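Local coordinates for protein alpha-fucosidase (Bifidobacterium bifidum, PDB 2EAB) that probably hydrolyses alpha-L-fucosidic linkages, this chain being the calcium-binding catalytic portion of a larger, probably membrane-anchored 1,2-alpha-L-fucosidase, at residues 505-516 with 578-589. Sequence-based numbering, arbitrary orientation.
With TRS (2-amino-2-hydroxymethyl-propane-1,3-diol), chain K.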
ATOM      1  N   PRO A 505      10.077  -5.489  15.267  1.00  5.92           N
ATOM      2  CA  PRO A 505       9.538  -6.806  14.949  1.00  6.04           C
ATOM      3  C   PRO A 505       8.016  -6.866  14.913  1.00  5.91           C
ATOM      4  O   PRO A 505       7.464  -7.808  14.341  1.00  5.88           O
ATOM      5  CB  PRO A 505      10.098  -7.697  16.057  1.00  6.19           C
ATOM      6  CG  PRO A 505      10.375  -6.777  17.187  1.00  6.71           C
ATOM      7  CD  PRO A 505      10.780  -5.478  16.560  1.00  6.06           C
ATOM      8  N   ALA A 506       7.338  -5.883  15.507  1.00  6.02           N
ATOM      9  CA  ALA A 506       5.880  -5.835  15.412  1.00  5.98           C
ATOM     10  C   ALA A 506       5.405  -5.477  14.001  1.00  5.77           C
ATOM     11  O   ALA A 506       4.201  -5.516  13.726  1.00  6.13           O
ATOM     12  CB  ALA A 506       5.287  -4.895  16.451  1.00  6.51           C
ATOM     13  N   ALA A 507       6.346  -5.149  13.114  1.00  5.73           N
ATOM     14  CA  ALA A 507       6.044  -4.962  11.699  1.00  5.92           C
ATOM     15  C   ALA A 507       5.353  -6.190  11.104  1.00  5.68           C
ATOM     16  O   ALA A 507       4.491  -6.056  10.225  1.00  5.65           O
ATOM     17  CB  ALA A 507       7.315  -4.655  10.930  1.00  6.50           C
ATOM     18  N   VAL A 508       5.742  -7.383  11.557  1.00  5.54           N
ATOM     19  CA  VAL A 508       5.128  -8.612  11.044  1.00  5.82           C
ATOM     20  C   VAL A 508       3.675  -8.773  11.523  1.00  5.78           C
ATOM     21  O   VAL A 508       2.776  -8.880  10.694  1.00  6.05           O
ATOM     22  CB  VAL A 508       6.008  -9.870  11.285  1.00  5.79           C
ATOM     23  CG1 VAL A 508       5.274 -11.130  10.848  1.00  6.46           C
ATOM     24  CG2 VAL A 508       7.323  -9.736  10.535  1.00  6.23           C
ATOM     25  N   PRO A 509       3.424  -8.733  12.852  1.00  5.82           N
ATOM     26  CA  PRO A 509       2.030  -8.580  13.286  1.00  6.27           C
ATOM     27  C   PRO A 509       1.246  -7.535  12.476  1.00  6.14           C
ATOM     28  O   PRO A 509       0.142  -7.814  12.014  1.00  6.45           O
ATOM     29  CB  PRO A 509       2.175  -8.166  14.756  1.00  6.29           C
ATOM     30  CG  PRO A 509       3.404  -8.905  15.207  1.00  6.50           C
ATOM     31  CD  PRO A 509       4.335  -8.905  14.004  1.00  6.27           C
ATOM     32  N   TRP A 510       1.811  -6.349  12.280  1.00  5.85           N
ATOM     33  CA  TRP A 510       1.087  -5.302  11.571  1.00  5.58           C
ATOM     34  C   TRP A 510       0.728  -5.691  10.132  1.00  5.76           C
ATOM     35  O   TRP A 510      -0.436  -5.597   9.740  1.00  5.77           O
ATOM     36  CB  TRP A 510       1.867  -3.997  11.599  1.00  5.88           C
ATOM     37  CG  TRP A 510       1.059  -2.784  11.240  1.00  5.53           C
ATOM     38  CD1 TRP A 510      -0.241  -2.736  10.802  1.00  5.78           C
ATOM     39  CD2 TRP A 510       1.520  -1.441  11.271  1.00  5.92           C
ATOM     40  NE1 TRP A 510      -0.614  -1.436  10.577  1.00  6.04           N
ATOM     41  CE2 TRP A 510       0.454  -0.619  10.847  1.00  5.81           C
ATOM     42  CE3 TRP A 510       2.742  -0.847  11.618  1.00  5.99           C
ATOM     43  CZ2 TRP A 510       0.569   0.773  10.775  1.00  6.81           C
ATOM     44  CZ3 TRP A 510       2.857   0.530  11.553  1.00  6.26           C
ATOM     45  CH2 TRP A 510       1.780   1.326  11.126  1.00  6.18           C
ATOM     46  N   ILE A 511       1.710  -6.125   9.344  1.00  5.58           N
ATOM     47  CA  ILE A 511       1.407  -6.507   7.965  1.00  5.54           C
ATOM     48  C   ILE A 511       0.449  -7.704   7.915  1.00  5.41           C
ATOM     49  O   ILE A 511      -0.327  -7.833   6.972  1.00  5.27           O
ATOM     50  CB  ILE A 511       2.691  -6.743   7.120  1.00  5.66           C
ATOM     51  CG1 ILE A 511       2.403  -6.568   5.624  1.00  5.83           C
ATOM     52  CG2 ILE A 511       3.320  -8.103   7.417  1.00  5.97           C
ATOM     53  CD1 ILE A 511       2.058  -5.135   5.221  1.00  6.37           C
ATOM     54  N   LEU A 512       0.487  -8.558   8.936  1.00  5.80           N
ATOM     55  CA  LEU A 512      -0.498  -9.633   9.038  1.00  6.00           C
ATOM     56  C   LEU A 512      -1.934  -9.134   9.150  1.00  5.86           C
ATOM     57  O   LEU A 512      -2.868  -9.860   8.786  1.00  6.30           O
ATOM     58  CB  LEU A 512      -0.160 -10.602  10.165  1.00  5.95           C
ATOM     59  CG  LEU A 512       1.025 -11.529   9.864  1.00  6.35           C
ATOM     60  CD1 LEU A 512       1.479 -12.228  11.135  1.00  7.28           C
ATOM     61  CD2 LEU A 512       0.713 -12.542   8.772  1.00  6.93           C
ATOM     62  N   GLN A 513      -2.126  -7.916   9.651  1.00  5.93           N
ATOM     63  CA  GLN A 513      -3.469  -7.333   9.623  1.00  5.98           C
ATOM     64  C   GLN A 513      -3.971  -7.185   8.194  1.00  5.84           C
ATOM     65  O   GLN A 513      -5.104  -7.567   7.888  1.00  5.79           O
ATOM     66  CB  GLN A 513      -3.523  -5.981  10.317  1.00  6.34           C
ATOM     67  CG  GLN A 513      -3.395  -6.043  11.821  1.00  6.89           C
ATOM     68  CD  GLN A 513      -3.755  -4.735  12.492  1.00  7.27           C
ATOM     69  OE1 GLN A 513      -4.750  -4.105  12.147  1.00  7.42           O
ATOM     70  NE2 GLN A 513      -2.959  -4.334  13.478  1.00  7.23           N
ATOM     71  N   ASN A 514      -3.134  -6.627   7.319  1.00  5.40           N
ATOM     72  CA  ASN A 514      -3.513  -6.470   5.915  1.00  5.78           C
ATOM     73  C   ASN A 514      -3.827  -7.816   5.278  1.00  5.98           C
ATOM     74  O   ASN A 514      -4.747  -7.935   4.469  1.00  6.13           O
ATOM     75  CB  ASN A 514      -2.395  -5.803   5.106  1.00  6.09           C
ATOM     76  CG  ASN A 514      -2.128  -4.371   5.514  1.00  6.09           C
ATOM     77  OD1 ASN A 514      -2.565  -3.427   4.845  1.00  7.95           O
ATOM     78  ND2 ASN A 514      -1.379  -4.197   6.582  1.00  4.75           N
ATOM     79  N   VAL A 515      -3.054  -8.827   5.658  1.00  5.88           N
ATOM     80  CA  VAL A 515      -3.238 -10.181   5.148  1.00  6.45           C
ATOM     81  C   VAL A 515      -4.570 -10.763   5.631  1.00  6.30           C
ATOM     82  O   VAL A 515      -5.347 -11.281   4.824  1.00  6.48           O
ATOM     83  CB  VAL A 515      -2.040 -11.099   5.514  1.00  6.44           C
ATOM     84  CG1 VAL A 515      -2.319 -12.536   5.122  1.00  7.45           C
ATOM     85  CG2 VAL A 515      -0.774 -10.611   4.829  1.00  6.90           C
ATOM     86  N   TYR A 516      -4.841 -10.666   6.933  1.00  6.19           N
ATOM     87  CA  TYR A 516      -6.087 -11.198   7.476  1.00  6.27           C
ATOM     88  C   TYR A 516      -7.317 -10.518   6.867  1.00  6.25           C
ATOM     89  O   TYR A 516      -8.363 -11.153   6.693  1.00  6.26           O
ATOM     90  CB  TYR A 516      -6.121 -11.133   9.012  1.00  6.53           C
ATOM     91  CG  TYR A 516      -7.378 -11.773   9.552  1.00  7.13           C
ATOM     92  CD1 TYR A 516      -7.540 -13.152   9.514  1.00  7.73           C
ATOM     93  CD2 TYR A 516      -8.430 -11.001  10.048  1.00  8.04           C
ATOM     94  CE1 TYR A 516      -8.707 -13.758   9.967  1.00  9.05           C
ATOM     95  CE2 TYR A 516      -9.607 -11.606  10.510  1.00  9.15           C
ATOM     96  CZ  TYR A 516      -9.732 -12.984  10.459  1.00  8.64           C
ATOM     97  OH  TYR A 516     -10.884 -13.605  10.900  1.00 10.02           O
ATOM     98  N   TYR A 578       2.201   1.093  21.116  1.00  6.51           N
ATOM     99  CA  TYR A 578       2.411   0.733  19.718  1.00  6.49           C
ATOM    100  C   TYR A 578       2.498  -0.794  19.545  1.00  6.41           C
ATOM    101  O   TYR A 578       1.672  -1.409  18.854  1.00  6.52           O
ATOM    102  CB  TYR A 578       3.663   1.473  19.210  1.00  6.58           C
ATOM    103  CG  TYR A 578       4.387   0.829  18.053  1.00  6.65           C
ATOM    104  CD1 TYR A 578       3.793   0.710  16.797  1.00  6.98           C
ATOM    105  CD2 TYR A 578       5.691   0.362  18.211  1.00  6.98           C
ATOM    106  CE1 TYR A 578       4.472   0.106  15.735  1.00  7.32           C
ATOM    107  CE2 TYR A 578       6.374  -0.234  17.165  1.00  7.57           C
ATOM    108  CZ  TYR A 578       5.767  -0.358  15.933  1.00  6.53           C
ATOM    109  OH  TYR A 578       6.472  -0.978  14.923  1.00  7.17           O
ATOM    110  N   GLU A 579       3.461  -1.419  20.217  1.00  6.35           N
ATOM    111  CA  GLU A 579       3.653  -2.859  20.042  1.00  6.38           C
ATOM    112  C   GLU A 579       2.541  -3.691  20.664  1.00  6.27           C
ATOM    113  O   GLU A 579       2.099  -4.676  20.073  1.00  6.40           O
ATOM    114  CB  GLU A 579       5.015  -3.316  20.565  1.00  6.56           C
ATOM    115  CG  GLU A 579       6.182  -2.798  19.738  1.00  6.95           C
ATOM    116  CD  GLU A 579       7.447  -3.637  19.857  1.00  7.57           C
ATOM    117  OE1 GLU A 579       7.510  -4.549  20.708  1.00  8.72           O
ATOM    118  OE2 GLU A 579       8.401  -3.373  19.094  1.00  8.49           O
ATOM    119  N   SER A 580       2.084  -3.300  21.851  1.00  6.30           N
ATOM    120  CA  SER A 580       1.005  -4.043  22.497  1.00  6.75           C
ATOM    121  C   SER A 580      -0.296  -3.978  21.716  1.00  6.52           C
ATOM    122  O   SER A 580      -1.021  -4.972  21.655  1.00  6.31           O
ATOM    123  CB  SER A 580       0.800  -3.597  23.941  1.00  6.95           C
ATOM    124  OG  SER A 580       1.915  -3.986  24.718  1.00  7.82           O
ATOM    125  N   SER A 581      -0.584  -2.832  21.105  1.00  6.33           N
ATOM    126  CA  SER A 581      -1.789  -2.712  20.283  1.00  6.15           C
ATOM    127  C   SER A 581      -1.718  -3.645  19.084  1.00  6.24           C
ATOM    128  O   SER A 581      -2.714  -4.284  18.722  1.00  6.48           O
ATOM    129  CB  SER A 581      -2.000  -1.274  19.813  1.00  6.31           C
ATOM    130  OG  SER A 581      -2.264  -0.423  20.915  1.00  7.03           O
ATOM    131  N   LEU A 582      -0.536  -3.726  18.481  1.00  6.07           N
ATOM    132  CA  LEU A 582      -0.335  -4.594  17.329  1.00  6.16           C
ATOM    133  C   LEU A 582      -0.408  -6.072  17.705  1.00  6.21           C
ATOM    134  O   LEU A 582      -1.025  -6.872  16.994  1.00  6.38           O
ATOM    135  CB  LEU A 582       0.992  -4.286  16.636  1.00  6.24           C
ATOM    136  CG  LEU A 582       1.020  -2.961  15.873  1.00  6.14           C
ATOM    137  CD1 LEU A 582       2.414  -2.699  15.344  1.00  6.01           C
ATOM    138  CD2 LEU A 582      -0.000  -2.936  14.741  1.00  7.19           C
ATOM    139  N   VAL A 583       0.219  -6.451  18.814  1.00  6.02           N
ATOM    140  CA  VAL A 583       0.196  -7.858  19.223  1.00  6.87           C
ATOM    141  C   VAL A 583      -1.212  -8.270  19.660  1.00  6.56           C
ATOM    142  O   VAL A 583      -1.669  -9.370  19.332  1.00  6.60           O
ATOM    143  CB  VAL A 583       1.279  -8.172  20.281  1.00  7.01           C
ATOM    144  CG1 VAL A 583       1.141  -9.602  20.812  1.00  8.08           C
ATOM    145  CG2 VAL A 583       2.659  -7.977  19.666  1.00  8.08           C
ATOM    146  N   TRP A 584      -1.897  -7.372  20.364  1.00  6.65           N
ATOM    147  CA  TRP A 584      -3.290  -7.595  20.739  1.00  6.50           C
ATOM    148  C   TRP A 584      -4.140  -7.855  19.496  1.00  6.36           C
ATOM    149  O   TRP A 584      -4.929  -8.809  19.468  1.00  6.28           O
ATOM    150  CB  TRP A 584      -3.816  -6.400  21.529  1.00  7.08           C
ATOM    151  CG  TRP A 584      -5.221  -6.543  22.033  1.00  7.42           C
ATOM    152  CD1 TRP A 584      -5.615  -7.021  23.250  1.00  7.99           C
ATOM    153  CD2 TRP A 584      -6.420  -6.184  21.336  1.00  7.25           C
ATOM    154  NE1 TRP A 584      -6.985  -6.984  23.351  1.00  8.28           N
ATOM    155  CE2 TRP A 584      -7.504  -6.470  22.194  1.00  8.13           C
ATOM    156  CE3 TRP A 584      -6.682  -5.635  20.074  1.00  8.01           C
ATOM    157  CZ2 TRP A 584      -8.835  -6.238  21.823  1.00  8.86           C
ATOM    158  CZ3 TRP A 584      -8.005  -5.407  19.707  1.00  8.51           C
ATOM    159  CH2 TRP A 584      -9.064  -5.700  20.584  1.00  9.11           C
ATOM    160  N   GLN A 585      -3.962  -7.030  18.465  1.00  6.37           N
ATOM    161  CA  GLN A 585      -4.745  -7.187  17.245  1.00  6.40           C
ATOM    162  C   GLN A 585      -4.437  -8.496  16.540  1.00  6.18           C
ATOM    163  O   GLN A 585      -5.347  -9.146  16.010  1.00  6.44           O
ATOM    164  CB  GLN A 585      -4.521  -6.026  16.281  1.00  6.18           C
ATOM    165  CG  GLN A 585      -5.653  -5.880  15.282  1.00  7.05           C
ATOM    166  CD  GLN A 585      -6.929  -5.413  15.952  1.00  7.13           C
ATOM    167  OE1 GLN A 585      -6.997  -4.299  16.456  1.00  7.64           O
ATOM    168  NE2 GLN A 585      -7.939  -6.281  15.992  1.00  8.91           N
ATOM    169  N   MET A 586      -3.159  -8.876  16.523  1.00  6.08           N
ATOM    170  CA  MET A 586      -2.759 -10.124  15.887  1.00  6.34           C
ATOM    171  C   MET A 586      -3.401 -11.320  16.579  1.00  6.19           C
ATOM    172  O   MET A 586      -3.928 -12.212  15.921  1.00  5.99           O
ATOM    173  CB  MET A 586      -1.241 -10.285  15.871  1.00  6.42           C
ATOM    174  CG  MET A 586      -0.807 -11.558  15.168  1.00  6.88           C
ATOM    175  SD  MET A 586       0.957 -11.837  15.208  1.00  6.71           S
ATOM    176  CE  MET A 586       1.248 -12.049  16.974  1.00  8.23           C
ATOM    177  N   LEU A 587      -3.339 -11.346  17.905  1.00  6.29           N
ATOM    178  CA  LEU A 587      -3.948 -12.446  18.648  1.00  6.71           C
ATOM    179  C   LEU A 587      -5.460 -12.476  18.444  1.00  6.85           C
ATOM    180  O   LEU A 587      -6.054 -13.549  18.337  1.00  7.13           O
ATOM    181  CB  LEU A 587      -3.588 -12.371  20.134  1.00  6.88           C
ATOM    182  CG  LEU A 587      -2.108 -12.590  20.473  1.00  6.93           C
ATOM    183  CD1 LEU A 587      -1.853 -12.310  21.943  1.00  8.21           C
ATOM    184  CD2 LEU A 587      -1.640 -14.000  20.102  1.00  8.58           C
ATOM    185  N   ASN A 588      -6.066 -11.295  18.374  1.00  7.01           N
ATOM    186  CA  ASN A 588      -7.490 -11.167  18.094  1.00  7.15           C
ATOM    187  C   ASN A 588      -7.836 -11.784  16.732  1.00  7.18           C
ATOM    188  O   ASN A 588      -8.732 -12.637  16.630  1.00  7.41           O
ATOM    189  CB  ASN A 588      -7.879  -9.688  18.150  1.00  7.36           C
ATOM    190  CG  ASN A 588      -9.351  -9.473  18.440  1.00  8.73           C
ATOM    191  OD1 ASN A 588     -10.151 -10.411  18.474  1.00  9.76           O
ATOM    192  ND2 ASN A 588      -9.717  -8.220  18.658  1.00  9.40           N
ATOM    193  N   ASP A 589      -7.104 -11.367  15.698  1.00  7.02           N
ATOM    194  CA  ASP A 589      -7.272 -11.921  14.354  1.00  6.87           C
ATOM    195  C   ASP A 589      -7.002 -13.427  14.319  1.00  6.74           C
ATOM    196  O   ASP A 589      -7.744 -14.175  13.669  1.00  7.07           O
ATOM    197  CB  ASP A 589      -6.335 -11.232  13.346  1.00  7.09           C
ATOM    198  CG  ASP A 589      -6.761  -9.809  12.969  1.00  7.48           C
ATOM    199  OD1 ASP A 589      -7.838  -9.342  13.379  1.00  8.55           O
ATOM    200  OD2 ASP A 589      -5.995  -9.156  12.223  1.00  8.86           O
TER
HETATM  201  C   TRS K5002      -8.631  -4.978  11.309  1.00 25.33           C
HETATM  202  C1  TRS K5002      -9.965  -4.293  11.615  1.00 25.28           C
HETATM  203  C2  TRS K5002      -8.163  -5.767  12.511  1.00 25.75           C
HETATM  204  C3  TRS K5002      -7.573  -3.951  10.905  1.00 25.54           C
HETATM  205  N   TRS K5002      -8.850  -5.909  10.205  1.00 25.71           N
HETATM  206  O1  TRS K5002      -9.854  -3.372  12.710  1.00 21.23           O
HETATM  207  O2  TRS K5002      -8.833  -6.862  12.876  1.00 21.86           O
HETATM  208  O3  TRS K5002      -6.478  -4.558  10.205  1.00 22.20           O
HETATM  209  O   HOH W   1       8.027  -3.227  16.376  1.00  6.89           O
HETATM  210  O   HOH W   2      -1.206  -6.447  14.339  1.00  7.52           O
HETATM  211  O   HOH W   3      -3.783 -10.248  11.520  1.00 13.23           O
HETATM  212  O   HOH W   4      -6.923  -7.865  10.028  1.00  7.84           O
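Leu582 fits between Ala506, Trp510 and Gln513, packing helix 578-589 against helix 507-516 in the (alpha/alpha)6-barrel catalytic domain of this family 95 glycoside hydrolase. The two axes approach to 8.7 Å and run in broadly the same direction, 45° apart. The two methyls of Leu582 divide the work: CD1 meets Ala506 CB, while CD2 lies over one face of the Trp510 indole, 3.7 Å from Trp510 CG and displaced toward the rim, a CH-pi contact. With CG of Trp510 anti to the backbone N (chi1 -164°), the indole turns the face of its five-membered ring to Leu582 CD2. One turn further on, Met586 bends at its last torsion and lays its sulfur against the pyrrolidine ring of Pro509; Met586 SD lies 3.8 Å from Pro509 CG, with Leu512 CD1 also within touching distance.

Waters carry polar links between the helices. One takes the N-H of Gln513 NE2 and donates to Leu582 O, fastening the amide above the aliphatic part of Gln585; the two side chains cross at about a right angle. Another accepts from Ala506 N and donates to Tyr578 OH and Glu579 OE2, whose side chains are anchored further out by Asn422 and Thr560. Glu538 of helix 525-546 packs on both Pro509 and Met586.

Toward the C-terminal end, Asp589 lays CB over the Tyr516 ring, with its carboxylate tilted 26° from the ring plane. Tyr516 lies beside Glu520, and Gln585 NE2 hydrogen-bonds Asp690 OD1; Glu520 and Asp690 bind calcium in a crystal structure of this protein, though none is bound there in this chain. A Tris molecule, probably from the crystallisation liquor, bridges the helices here: its O3 donates to Gln513 OE1 at 2.6 Å, and its O2 to Asp589 OD1 at 2.7 Å.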